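Local atomic coordinates of alpha-acetolactate decarboxylase (Bacillus subtilis subsp. subtilis str. 168, PDB entry 5XNE), a protein that catalyses the decarboxylation of (2S)-2-acetolactate to (R)-acetoin and carbon dioxide, a step on the way from pyruvate to (R,R)-butane-2,3-diol. Residues Tyr5-Met10 and Pro71-Thr76; Gly16-Asp21 and Asn39-Glu44; Arg106-Ala111 and Ile199-Asn204. All coordinates share one frame; numbering follows the deposited sequence.

Contact 1 is buried and lies nearest the centre of the chain. Contact 3 is buried too, partly by the second subunit. Contact 2 is only partly buried and joins two loops. Contacts 1 and 3 are antiparallel strand pairs and are neighbours, because strand 3-7 runs beside strand 195-208. Thr76 packs on both Lys202 and Ala111 there. Contact 2 is nested along the chain within the loop closed by contact 1, and touches it through Pro71. Contacts 2 and 3 lie about 26 Å apart between centres. Strand pairing governs contacts 1 and 3. In contact 2 a side-chain amide, a backbone bond and a leucine over a tyrosine ring join the loops.

Contact 1 of 3, residues Tyr5-Met10 and Pro71-Thr76; sequences YQVSTM and PFCSFT
Gln6 and Ser74 join their side chains at a non-hydrogen-bonded pair of antiparallel strands. Ser74 OG donates to Gln6 OE1 at 2.7 Å, tilted from the carbonyl plane. A bend at chi2 (57°) turns the glutamine chain and brings its amide toward residues 72-74. The other end of the amide, NE2, donates to Ser8 O at 3.1 Å and weakly to Val7 O. These bonds fix which way round the amide sits. Its plane lies 36° from that of the Phe72 ring, whose CE1 is 3.3 Å from Gln6 NE2. Met10 SD lies over one face of the Phe72 ring, 4.5 Å from its centroid, in a Met-aromatic contact.

Tyr5, Val7, Cys73 and Phe75 point to the other side of the sheet. Val7 CB packs on Cys73 SG at 3.7 Å, and Val7 CG2 meets the edge of the Phe75 ring. Phe22 touches Tyr5, Val7 and Cys73 here. Two backbone bonds join Tyr5 and Phe75. Val7 N also donates to Cys73 O, at 2.8 Å. The return bond, Cys73 N to Val7 O, is weak.

The strand part is tightly packed and directly bonded. The end at Ser8, Thr9 and Pro71 is looser, bridged by waters although buried. One water links Ser8 OG to Pro71 O, and another donates to Thr9 O and Pro71 O. Thr9 caps the next helix, its OG1 bonded to Ser12 N.

Strand 3-7 lies between strand 73-76, antiparallel, and strand 195-208, parallel, in a mixed beta arrangement. The Phe72 side chain lies about 6 Å from the zinc ion of His173, His175 and His186.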
ATOM      1  N   TYR B   5      10.565   1.121   2.912  1.00  5.78           N
ATOM      2  CA  TYR B   5      10.670  -0.174   2.247  1.00  6.17           C
ATOM      3  C   TYR B   5       9.936  -1.185   3.111  1.00  7.68           C
ATOM      4  O   TYR B   5      10.359  -1.488   4.233  1.00  6.91           O
ATOM      5  CB  TYR B   5      12.128  -0.603   2.042  1.00  7.63           C
ATOM      6  CG  TYR B   5      12.271  -1.825   1.168  1.00  7.90           C
ATOM      7  CD1 TYR B   5      12.158  -1.716  -0.209  1.00 11.04           C
ATOM      8  CD2 TYR B   5      12.519  -3.080   1.716  1.00  8.30           C
ATOM      9  CE1 TYR B   5      12.283  -2.815  -1.036  1.00 11.41           C
ATOM     10  CE2 TYR B   5      12.651  -4.201   0.889  1.00 11.15           C
ATOM     11  CZ  TYR B   5      12.527  -4.053  -0.483  1.00 10.85           C
ATOM     12  OH  TYR B   5      12.646  -5.132  -1.335  1.00 14.48           O
ATOM     13  N   GLN B   6       8.817  -1.678   2.593  1.00  5.63           N
ATOM     14  CA  GLN B   6       7.897  -2.524   3.349  1.00  5.09           C
ATOM     15  C   GLN B   6       7.980  -3.972   2.880  1.00  6.59           C
ATOM     16  O   GLN B   6       7.669  -4.276   1.722  1.00  6.81           O
ATOM     17  CB  GLN B   6       6.470  -1.991   3.210  1.00  5.88           C
ATOM     18  CG  GLN B   6       5.415  -2.808   3.909  1.00  6.13           C
ATOM     19  CD  GLN B   6       5.687  -2.955   5.378  1.00  6.74           C
ATOM     20  OE1 GLN B   6       5.902  -1.965   6.077  1.00  8.28           O
ATOM     21  NE2 GLN B   6       5.680  -4.193   5.870  1.00  8.03           N
ATOM     22  N   VAL B   7       8.410  -4.860   3.776  1.00  6.26           N
ATOM     23  CA  VAL B   7       8.529  -6.282   3.462  1.00  7.50           C
ATOM     24  C   VAL B   7       7.237  -6.996   3.873  1.00  5.62           C
ATOM     25  O   VAL B   7       6.931  -7.126   5.063  1.00  6.12           O
ATOM     26  CB  VAL B   7       9.753  -6.902   4.172  1.00  6.27           C
ATOM     27  CG1 VAL B   7       9.756  -8.423   4.028  1.00  8.24           C
ATOM     28  CG2 VAL B   7      11.043  -6.317   3.604  1.00  8.99           C
ATOM     29  N   SER B   8       6.466  -7.402   2.858  1.00  6.00           N
ATOM     30  CA  SER B   8       5.196  -8.131   2.997  1.00  6.13           C
ATOM     31  C   SER B   8       4.124  -7.363   3.783  1.00  6.19           C
ATOM     32  O   SER B   8       4.239  -6.140   3.976  1.00  7.37           O
ATOM     33  CB  SER B   8       5.434  -9.505   3.647  1.00  7.59           C
ATOM     34  OG  SER B   8       4.324 -10.372   3.421  1.00  7.83           O
ATOM     35  N   THR B   9       3.071  -8.064   4.203  1.00  6.07           N
ATOM     36  CA  THR B   9       1.915  -7.398   4.800  1.00  7.61           C
ATOM     37  C   THR B   9       1.575  -7.906   6.187  1.00  8.28           C
ATOM     38  O   THR B   9       1.816  -9.073   6.532  1.00  7.40           O
ATOM     39  CB  THR B   9       0.632  -7.549   3.934  1.00 10.00           C
ATOM     40  OG1 THR B   9       0.101  -8.880   4.079  1.00 10.04           O
ATOM     41  CG2 THR B   9       0.931  -7.254   2.472  1.00  9.59           C
ATOM     42  N   MET B  10       0.970  -7.030   6.980  1.00  7.59           N
ATOM     43  CA  MET B  10       0.538  -7.410   8.311  1.00  9.29           C
ATOM     44  C   MET B  10      -0.554  -8.469   8.233  1.00  9.57           C
ATOM     45  O   MET B  10      -0.606  -9.370   9.067  1.00 10.23           O
ATOM     46  CB  MET B  10       0.037  -6.186   9.094  1.00 10.63           C
ATOM     47  CG  MET B  10      -0.355  -6.495  10.517  1.00 14.22           C
ATOM     48  SD  MET B  10       1.078  -7.006  11.489  1.00 17.50           S
ATOM     49  CE  MET B  10       0.293  -7.472  13.026  1.00 19.15           C
ATOM     50  N   PRO B  71       9.514 -12.461   7.718  1.00  5.99           N
ATOM     51  CA  PRO B  71       8.229 -12.436   7.013  1.00  5.62           C
ATOM     52  C   PRO B  71       7.590 -11.053   6.980  1.00  7.25           C
ATOM     53  O   PRO B  71       6.594 -10.878   6.277  1.00  8.08           O
ATOM     54  CB  PRO B  71       7.355 -13.376   7.851  1.00  6.70           C
ATOM     55  CG  PRO B  71       7.846 -13.121   9.269  1.00  5.45           C
ATOM     56  CD  PRO B  71       9.357 -12.883   9.130  1.00  5.65           C
ATOM     57  N   PHE B  72       8.126 -10.107   7.750  1.00  5.71           N
ATOM     58  CA  PHE B  72       7.486  -8.803   7.925  1.00  5.48           C
ATOM     59  C   PHE B  72       8.433  -7.837   8.614  1.00  6.02           C
ATOM     60  O   PHE B  72       8.889  -8.095   9.723  1.00  6.57           O
ATOM     61  CB  PHE B  72       6.203  -8.932   8.759  1.00  7.25           C
ATOM     62  CG  PHE B  72       5.502  -7.627   8.987  1.00  7.02           C
ATOM     63  CD1 PHE B  72       4.699  -7.084   7.995  1.00  7.65           C
ATOM     64  CD2 PHE B  72       5.653  -6.932  10.171  1.00 11.60           C
ATOM     65  CE1 PHE B  72       4.050  -5.865   8.185  1.00  9.84           C
ATOM     66  CE2 PHE B  72       5.005  -5.709  10.369  1.00 15.17           C
ATOM     67  CZ  PHE B  72       4.201  -5.179   9.367  1.00 12.99           C
ATOM     68  N   CYS B  73       8.710  -6.720   7.948  1.00  5.69           N
ATOM     69  CA  CYS B  73       9.547  -5.680   8.530  1.00  5.95           C
ATOM     70  C   CYS B  73       9.438  -4.430   7.658  1.00  6.60           C
ATOM     71  O   CYS B  73       8.885  -4.477   6.542  1.00  5.39           O
ATOM     72  CB  CYS B  73      11.013  -6.155   8.677  1.00  7.34           C
ATOM     73  SG  CYS B  73      11.731  -7.040   7.270  1.00  8.34           S
ATOM     74  N   SER B  74       9.939  -3.309   8.188  1.00  5.86           N
ATOM     75  CA  SER B  74       9.832  -2.010   7.531  1.00  6.57           C
ATOM     76  C   SER B  74      11.168  -1.283   7.715  1.00  6.55           C
ATOM     77  O   SER B  74      11.685  -1.261   8.832  1.00  6.17           O
ATOM     78  CB  SER B  74       8.696  -1.166   8.140  1.00  6.62           C
ATOM     79  OG  SER B  74       7.467  -1.873   8.247  1.00 12.24           O
ATOM     80  N   PHE B  75      11.686  -0.676   6.649  1.00  4.89           N
ATOM     81  CA  PHE B  75      12.989   0.017   6.701  1.00  5.74           C
ATOM     82  C   PHE B  75      12.942   1.378   6.048  1.00  6.54           C
ATOM     83  O   PHE B  75      12.122   1.629   5.166  1.00  6.77           O
ATOM     84  CB  PHE B  75      14.071  -0.802   6.003  1.00  6.42           C
ATOM     85  CG  PHE B  75      14.217  -2.175   6.546  1.00  6.35           C
ATOM     86  CD1 PHE B  75      14.900  -2.395   7.733  1.00  6.91           C
ATOM     87  CD2 PHE B  75      13.669  -3.254   5.869  1.00  6.53           C
ATOM     88  CE1 PHE B  75      15.023  -3.676   8.254  1.00  7.08           C
ATOM     89  CE2 PHE B  75      13.788  -4.538   6.384  1.00  6.63           C
ATOM     90  CZ  PHE B  75      14.472  -4.748   7.569  1.00  6.94           C
ATOM     91  N   THR B  76      13.855   2.253   6.461  1.00  5.52           N
ATOM     92  CA  THR B  76      14.057   3.487   5.724  1.00  6.26           C
ATOM     93  C   THR B  76      15.457   3.987   5.987  1.00  7.81           C
ATOM     94  O   THR B  76      16.122   3.528   6.928  1.00  7.04           O
ATOM     95  CB  THR B  76      13.031   4.561   6.114  1.00  8.30           C
ATOM     96  OG1 THR B  76      12.993   5.572   5.101  1.00  9.80           O
ATOM     97  CG2 THR B  76      13.392   5.196   7.446  1.00  9.14           C
TER
HETATM   98  O   HOH W   1       5.512 -12.811   4.466  1.00 11.55           O
HETATM   99  O   HOH W   2       3.864 -10.678   6.944  1.00 12.01           O

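Contact 2 of 3, residues Gly16-Asp21 and Asn39-Glu44; sequences GVYDGD and NKLDGE
Leu41 sits over one face of the Tyr18 ring in a CH-pi contact. Its CG is 3.8 Å from the ring centroid, only 15° off the normal. The two methyls spread over the ring: CD2 lies near Tyr18 CD1, and CD1 near CE1 and CZ. Gly16 CA packs on the opposite face, so the ring is held between the two. Tyr18 CG is anti to the carbonyl carbon (chi1 -58°), which sends the ring across to Leu41.

The Asn39 amide meets the Gly20 backbone with both ends. Gly20 N donates to Asn39 OD1 at 2.8 Å, from above the carbonyl plane. Asn39 ND2 donates to Gly20 O at 3.1 Å, and that oxygen lies in the amide plane. Arg69 NH2 also bonds to Gly20 O. With an alanine in place of Asn39, Gly20 N is likely to lose its acceptor, and Gly20 O would probably be left with Arg69 alone of the two side-chain donors.

One loop follows helix 10-14, which ends in a Schellman motif at Gly16. The other connects antiparallel strands 33-37 and 44-48, and Asp42 is the centre of an inverse gamma turn within it.

Lys40 N donates to Tyr18 O at 2.9 Å, also from above the carbonyl plane, and weakly to Asp19 OD1. The Asp19 and Lys40 side chains cross without a salt bridge, OD1 and NZ being 4.6 Å apart. Asp19 OD1 and Lys40 NZ each bond to Tyr133 OH, which bridges the two groups, and the Tyr133 ring meets that of Tyr18.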
ATOM      1  N   GLY B  16      -0.787 -16.275   9.883  1.00 11.39           N
ATOM      2  CA  GLY B  16       0.144 -17.279  10.364  1.00 12.01           C
ATOM      3  C   GLY B  16       1.260 -17.605   9.392  1.00 11.61           C
ATOM      4  O   GLY B  16       1.919 -18.638   9.504  1.00 13.26           O
ATOM      5  N   VAL B  17       1.487 -16.720   8.433  1.00 10.78           N
ATOM      6  CA  VAL B  17       2.606 -16.884   7.523  1.00  9.81           C
ATOM      7  C   VAL B  17       3.815 -16.268   8.207  1.00 10.80           C
ATOM      8  O   VAL B  17       4.067 -15.070   8.098  1.00 11.64           O
ATOM      9  CB  VAL B  17       2.338 -16.231   6.165  1.00 10.87           C
ATOM     10  CG1 VAL B  17       3.551 -16.325   5.260  1.00 12.55           C
ATOM     11  CG2 VAL B  17       1.129 -16.896   5.505  1.00 14.53           C
ATOM     12  N   TYR B  18       4.548 -17.088   8.942  1.00  9.16           N
ATOM     13  CA  TYR B  18       5.664 -16.568   9.734  1.00  8.41           C
ATOM     14  C   TYR B  18       7.019 -16.767   9.079  1.00  9.76           C
ATOM     15  O   TYR B  18       8.031 -16.342   9.628  1.00  8.89           O
ATOM     16  CB  TYR B  18       5.676 -17.209  11.122  1.00  9.53           C
ATOM     17  CG  TYR B  18       4.402 -16.994  11.900  1.00  9.90           C
ATOM     18  CD1 TYR B  18       3.692 -15.800  11.800  1.00  9.60           C
ATOM     19  CD2 TYR B  18       3.888 -17.992  12.721  1.00 10.59           C
ATOM     20  CE1 TYR B  18       2.509 -15.600  12.514  1.00 11.51           C
ATOM     21  CE2 TYR B  18       2.712 -17.803  13.431  1.00 10.83           C
ATOM     22  CZ  TYR B  18       2.023 -16.614  13.322  1.00 11.15           C
ATOM     23  OH  TYR B  18       0.856 -16.428  14.021  1.00 13.23           O
ATOM     24  N   ASP B  19       7.048 -17.401   7.915  1.00  8.77           N
ATOM     25  CA  ASP B  19       8.310 -17.650   7.220  1.00  8.78           C
ATOM     26  C   ASP B  19       8.360 -16.832   5.936  1.00 10.33           C
ATOM     27  O   ASP B  19       7.595 -17.098   5.012  1.00 11.38           O
ATOM     28  CB  ASP B  19       8.472 -19.141   6.897  1.00 11.81           C
ATOM     29  CG  ASP B  19       8.716 -20.005   8.133  1.00 14.02           C
ATOM     30  OD1 ASP B  19       8.638 -19.506   9.275  1.00 13.64           O
ATOM     31  OD2 ASP B  19       8.983 -21.203   7.941  1.00 19.06           O
ATOM     32  N   GLY B  20       9.232 -15.829   5.876  1.00  8.62           N
ATOM     33  CA  GLY B  20       9.416 -15.080   4.645  1.00  8.03           C
ATOM     34  C   GLY B  20      10.727 -15.422   3.960  1.00  9.03           C
ATOM     35  O   GLY B  20      11.451 -16.315   4.402  1.00  9.02           O
ATOM     36  N   ASP B  21      11.034 -14.716   2.875  1.00  9.09           N
ATOM     37  CA  ASP B  21      12.298 -14.936   2.184  1.00  8.24           C
ATOM     38  C   ASP B  21      13.212 -13.712   2.196  1.00 10.09           C
ATOM     39  O   ASP B  21      14.276 -13.729   1.574  1.00 11.79           O
ATOM     40  CB  ASP B  21      12.043 -15.399   0.741  1.00  9.84           C
ATOM     41  CG  ASP B  21      11.324 -14.362  -0.099  1.00 13.46           C
ATOM     42  OD1 ASP B  21      10.813 -13.366   0.458  1.00 10.94           O
ATOM     43  OD2 ASP B  21      11.247 -14.554  -1.337  1.00 14.37           O
ATOM     44  N   ASN B  39      11.691 -14.758  10.933  1.00  7.25           N
ATOM     45  CA  ASN B  39      11.033 -16.015  10.608  1.00  8.17           C
ATOM     46  C   ASN B  39      10.704 -16.788  11.877  1.00  7.98           C
ATOM     47  O   ASN B  39      11.434 -16.721  12.879  1.00  9.17           O
ATOM     48  CB  ASN B  39      11.890 -16.849   9.659  1.00  7.58           C
ATOM     49  CG  ASN B  39      11.634 -16.491   8.199  1.00  6.97           C
ATOM     50  OD1 ASN B  39      11.157 -15.383   7.892  1.00  6.70           O
ATOM     51  ND2 ASN B  39      11.940 -17.418   7.289  1.00  7.81           N
ATOM     52  N   LYS B  40       9.569 -17.476  11.828  1.00  9.04           N
ATOM     53  CA  LYS B  40       9.013 -18.226  12.957  1.00  9.86           C
ATOM     54  C   LYS B  40       8.570 -17.328  14.118  1.00 10.25           C
ATOM     55  O   LYS B  40       8.250 -17.839  15.188  1.00  9.51           O
ATOM     56  CB  LYS B  40      10.021 -19.271  13.467  1.00  9.20           C
ATOM     57  CG  LYS B  40      10.787 -20.005  12.374  1.00 11.91           C
ATOM     58  CD  LYS B  40      11.588 -21.175  12.959  1.00 13.18           C
ATOM     59  CE  LYS B  40      10.640 -22.287  13.398  1.00 17.39           C
ATOM     60  NZ  LYS B  40       9.799 -22.811  12.279  1.00 16.37           N
ATOM     61  N   LEU B  41       8.486 -16.011  13.888  1.00  8.00           N
ATOM     62  CA  LEU B  41       8.254 -15.030  14.968  1.00  8.29           C
ATOM     63  C   LEU B  41       9.318 -15.150  16.059  1.00  9.93           C
ATOM     64  O   LEU B  41       9.048 -14.899  17.229  1.00 10.26           O
ATOM     65  CB  LEU B  41       6.869 -15.178  15.612  1.00 10.85           C
ATOM     66  CG  LEU B  41       5.629 -14.902  14.781  1.00 14.02           C
ATOM     67  CD1 LEU B  41       4.415 -14.905  15.704  1.00 14.03           C
ATOM     68  CD2 LEU B  41       5.746 -13.576  14.038  1.00 11.83           C
ATOM     69  N   ASP B  42      10.535 -15.506  15.668  1.00  9.42           N
ATOM     70  CA  ASP B  42      11.613 -15.673  16.636  1.00  9.64           C
ATOM     71  C   ASP B  42      12.214 -14.311  16.973  1.00  9.92           C
ATOM     72  O   ASP B  42      13.293 -13.953  16.496  1.00  9.78           O
ATOM     73  CB  ASP B  42      12.659 -16.631  16.081  1.00  9.59           C
ATOM     74  CG  ASP B  42      13.748 -16.967  17.081  1.00 12.65           C
ATOM     75  OD1 ASP B  42      13.631 -16.586  18.267  1.00 13.90           O
ATOM     76  OD2 ASP B  42      14.728 -17.615  16.653  1.00 14.31           O
ATOM     77  N   GLY B  43      11.483 -13.552  17.785  1.00  9.45           N
ATOM     78  CA  GLY B  43      11.969 -12.269  18.258  1.00  8.52           C
ATOM     79  C   GLY B  43      11.479 -11.044  17.500  1.00  8.78           C
ATOM     80  O   GLY B  43      10.866 -11.131  16.432  1.00  8.76           O
ATOM     81  N   GLU B  44      11.777  -9.892  18.092  1.00  7.30           N
ATOM     82  CA  GLU B  44      11.445  -8.575  17.573  1.00  6.68           C
ATOM     83  C   GLU B  44      12.660  -7.932  16.908  1.00  8.16           C
ATOM     84  O   GLU B  44      13.762  -7.948  17.474  1.00  9.98           O
ATOM     85  CB  GLU B  44      10.966  -7.673  18.710  1.00  9.08           C
ATOM     86  CG  GLU B  44       9.854  -8.262  19.546  1.00  9.58           C
ATOM     87  CD  GLU B  44       8.494  -8.106  18.876  1.00 10.99           C
ATOM     88  OE1 GLU B  44       8.406  -7.344  17.889  1.00 13.65           O
ATOM     89  OE2 GLU B  44       7.516  -8.729  19.340  1.00 11.52           O
TER

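Contact 3 of 3, residues Arg106-Ala111 and Ile199-Asn204; sequences RNLFYA and ISQKMN
Ile199 packs its CG2 against Tyr110 CD2 at 3.8 Å. Its CA also makes a CA-H...O contact with Ala111 O.

Ser200 forms a hydrogen-bonded pair with Ala111. Ser200 N donates to Ala111 O at 2.9 Å, and Ala111 N donates back to Ser200 O at 2.8 Å in the carbonyl plane. Ser200 OG is bonded to Thr79 OG1.

Gln201 points to the other side of the sheet and runs beside Tyr110. The two side chains head the same way, with ring and amide planes 84° apart. An extended chi2 (-179°) carries the glutamine chain outward alongside the ring. Gln201 CB lies 3.7 Å from Tyr110 CE2, and further out Gln201 CD lies 3.6 Å from Leu108 CD1. Tyr110 OH bonds to Ser105 O. This is antiparallel pairing of strands 109-115 and 195-208, and strand 151-160 pairs with 109-115 beyond it.

Lys202 N donates to Phe109 O at 2.8 Å. The return bond from Phe109 N to Lys202 O is weak, and Phe109 is the first residue of its strand.

Met203 starts away from residues 106-111, but bends at chi2 and chi3 bring SD within 3.8 Å of Leu108 CD2. Leu209 of the second subunit packs on Leu108, and Pro210 of that subunit on Met203. Asn204 pairs antiparallel with a strand of the second subunit, so the sheet continues across the interface.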
ATOM      1  N   ARG B 106      -1.374  13.890   8.151  1.00 12.18           N
ATOM      2  CA  ARG B 106      -1.681  12.532   8.577  1.00 14.94           C
ATOM      3  C   ARG B 106      -1.759  11.552   7.402  1.00 13.98           C
ATOM      4  O   ARG B 106      -2.076  10.379   7.581  1.00 15.05           O
ATOM      5  CB  ARG B 106      -2.993  12.520   9.344  1.00 20.27           C
ATOM      6  CG  ARG B 106      -2.911  13.134  10.727  1.00 27.84           C
ATOM      7  CD  ARG B 106      -3.548  12.117  11.626  1.00 37.13           C
ATOM      8  NE  ARG B 106      -3.246  12.225  13.047  1.00 46.03           N
ATOM      9  CZ  ARG B 106      -3.837  11.443  13.945  1.00 44.60           C
ATOM     10  NH1 ARG B 106      -4.712  10.528  13.540  1.00 45.10           N
ATOM     11  NH2 ARG B 106      -3.558  11.550  15.229  1.00 42.07           N
ATOM     12  N   ASN B 107      -1.458  12.035   6.203  1.00 10.16           N
ATOM     13  CA  ASN B 107      -1.564  11.213   5.005  1.00  8.32           C
ATOM     14  C   ASN B 107      -0.206  10.782   4.461  1.00  8.40           C
ATOM     15  O   ASN B 107      -0.128  10.211   3.373  1.00  8.59           O
ATOM     16  CB  ASN B 107      -2.343  11.970   3.930  1.00  8.02           C
ATOM     17  CG  ASN B 107      -3.699  12.417   4.423  1.00  9.89           C
ATOM     18  OD1 ASN B 107      -4.347  11.719   5.209  1.00 10.42           O
ATOM     19  ND2 ASN B 107      -4.142  13.589   3.967  1.00  8.87           N
ATOM     20  N   LEU B 108       0.852  11.074   5.211  1.00  8.01           N
ATOM     21  CA  LEU B 108       2.210  10.715   4.816  1.00  8.35           C
ATOM     22  C   LEU B 108       2.782   9.668   5.753  1.00  7.46           C
ATOM     23  O   LEU B 108       2.205   9.385   6.791  1.00  7.63           O
ATOM     24  CB  LEU B 108       3.123  11.939   4.807  1.00  9.11           C
ATOM     25  CG  LEU B 108       2.653  13.101   3.935  1.00 10.72           C
ATOM     26  CD1 LEU B 108       3.658  14.253   4.065  1.00 11.23           C
ATOM     27  CD2 LEU B 108       2.494  12.659   2.495  1.00 13.80           C
ATOM     28  N   PHE B 109       3.914   9.087   5.372  1.00  8.29           N
ATOM     29  CA  PHE B 109       4.620   8.122   6.227  1.00  8.71           C
ATOM     30  C   PHE B 109       5.729   8.815   7.008  1.00  8.87           C
ATOM     31  O   PHE B 109       6.406   9.690   6.466  1.00  9.19           O
ATOM     32  CB  PHE B 109       5.225   7.000   5.382  1.00  8.59           C
ATOM     33  CG  PHE B 109       4.203   6.107   4.726  1.00  8.84           C
ATOM     34  CD1 PHE B 109       3.530   6.513   3.572  1.00 12.40           C
ATOM     35  CD2 PHE B 109       3.929   4.850   5.251  1.00 10.56           C
ATOM     36  CE1 PHE B 109       2.579   5.679   2.974  1.00 10.70           C
ATOM     37  CE2 PHE B 109       2.986   4.013   4.651  1.00 10.14           C
ATOM     38  CZ  PHE B 109       2.321   4.432   3.517  1.00 10.49           C
ATOM     39  N   TYR B 110       5.925   8.429   8.272  1.00  7.75           N
ATOM     40  CA  TYR B 110       7.020   8.990   9.067  1.00  7.28           C
ATOM     41  C   TYR B 110       7.784   7.901   9.793  1.00  8.44           C
ATOM     42  O   TYR B 110       7.199   6.921  10.252  1.00  9.98           O
ATOM     43  CB  TYR B 110       6.510  10.005  10.109  1.00  9.18           C
ATOM     44  CG  TYR B 110       5.726  11.137   9.506  1.00  9.78           C
ATOM     45  CD1 TYR B 110       4.356  11.024   9.317  1.00 10.52           C
ATOM     46  CD2 TYR B 110       6.359  12.304   9.098  1.00 10.82           C
ATOM     47  CE1 TYR B 110       3.616  12.057   8.750  1.00 11.67           C
ATOM     48  CE2 TYR B 110       5.631  13.343   8.526  1.00 12.86           C
ATOM     49  CZ  TYR B 110       4.260  13.204   8.355  1.00 14.04           C
ATOM     50  OH  TYR B 110       3.523  14.227   7.788  1.00 17.90           O
ATOM     51  N   ALA B 111       9.091   8.084   9.905  1.00  8.70           N
ATOM     52  CA  ALA B 111       9.874   7.312  10.854  1.00  7.36           C
ATOM     53  C   ALA B 111      10.049   8.193  12.076  1.00  8.97           C
ATOM     54  O   ALA B 111      10.188   9.421  11.955  1.00 10.72           O
ATOM     55  CB  ALA B 111      11.215   6.913  10.282  1.00  8.61           C
ATOM     56  N   ILE B 199      12.130  13.017  13.752  1.00 12.63           N
ATOM     57  CA  ILE B 199      11.117  12.512  12.817  1.00 10.77           C
ATOM     58  C   ILE B 199      11.600  12.662  11.374  1.00 12.80           C
ATOM     59  O   ILE B 199      12.215  13.676  11.001  1.00 12.41           O
ATOM     60  CB  ILE B 199       9.770  13.243  12.999  1.00 11.34           C
ATOM     61  CG1 ILE B 199       9.257  13.064  14.430  1.00 13.86           C
ATOM     62  CG2 ILE B 199       8.728  12.729  12.014  1.00 14.85           C
ATOM     63  CD1 ILE B 199       7.950  13.771  14.720  1.00 19.27           C
ATOM     64  N   SER B 200      11.333  11.635  10.563  1.00  9.40           N
ATOM     65  CA  SER B 200      11.741  11.620   9.166  1.00 10.16           C
ATOM     66  C   SER B 200      10.509  11.391   8.291  1.00 11.60           C
ATOM     67  O   SER B 200       9.788  10.413   8.470  1.00 10.44           O
ATOM     68  CB  SER B 200      12.797  10.537   8.935  1.00  9.49           C
ATOM     69  OG  SER B 200      13.354  10.610   7.633  1.00 11.22           O
ATOM     70  N   GLN B 201      10.259  12.306   7.359  1.00  9.92           N
ATOM     71  CA  GLN B 201       9.059  12.259   6.525  1.00 10.43           C
ATOM     72  C   GLN B 201       9.355  11.544   5.209  1.00 10.75           C
ATOM     73  O   GLN B 201      10.361  11.823   4.559  1.00 12.44           O
ATOM     74  CB  GLN B 201       8.550  13.688   6.261  1.00 11.41           C
ATOM     75  CG  GLN B 201       7.432  13.783   5.231  1.00 13.92           C
ATOM     76  CD  GLN B 201       7.005  15.221   4.997  1.00 18.10           C
ATOM     77  OE1 GLN B 201       6.639  15.926   5.935  1.00 20.35           O
ATOM     78  NE2 GLN B 201       7.068  15.666   3.750  1.00 19.35           N
ATOM     79  N   LYS B 202       8.477  10.631   4.803  1.00  8.81           N
ATOM     80  CA  LYS B 202       8.676   9.891   3.555  1.00  9.70           C
ATOM     81  C   LYS B 202       7.455  10.001   2.623  1.00  8.36           C
ATOM     82  O   LYS B 202       6.309   9.896   3.084  1.00 11.92           O
ATOM     83  CB  LYS B 202       8.984   8.416   3.856  1.00 12.10           C
ATOM     84  CG  LYS B 202      10.291   8.189   4.636  1.00 12.20           C
ATOM     85  CD  LYS B 202      11.472   8.804   3.897  1.00 13.79           C
ATOM     86  CE  LYS B 202      12.788   8.580   4.619  1.00 19.49           C
ATOM     87  NZ  LYS B 202      12.663   9.051   5.989  1.00 22.03           N
ATOM     88  N   MET B 203       7.713  10.196   1.323  1.00  8.92           N
ATOM     89  CA  MET B 203       6.651  10.389   0.325  1.00  8.26           C
ATOM     90  C   MET B 203       6.358   9.147  -0.506  1.00 12.11           C
ATOM     91  O   MET B 203       5.519   9.184  -1.394  1.00 10.04           O
ATOM     92  CB  MET B 203       7.008  11.528  -0.638  1.00 12.34           C
ATOM     93  CG  MET B 203       7.302  12.850   0.027  1.00 14.35           C
ATOM     94  SD  MET B 203       5.885  13.428   0.968  1.00 19.63           S
ATOM     95  CE  MET B 203       4.824  14.073  -0.342  1.00 14.43           C
ATOM     96  N   ASN B 204       7.085   8.063  -0.248  1.00 10.06           N
ATOM     97  CA  ASN B 204       6.891   6.816  -0.975  1.00  9.11           C
ATOM     98  C   ASN B 204       6.803   5.650  -0.015  1.00  8.63           C
ATOM     99  O   ASN B 204       7.474   5.642   1.018  1.00 10.09           O
ATOM    100  CB  ASN B 204       8.041   6.515  -1.951  1.00 12.30           C
ATOM    101  CG  ASN B 204       8.115   7.479  -3.117  1.00 15.73           C
ATOM    102  OD1 ASN B 204       7.632   7.190  -4.225  1.00 14.08           O
ATOM    103  ND2 ASN B 204       8.757   8.618  -2.886  1.00 14.61           N
TER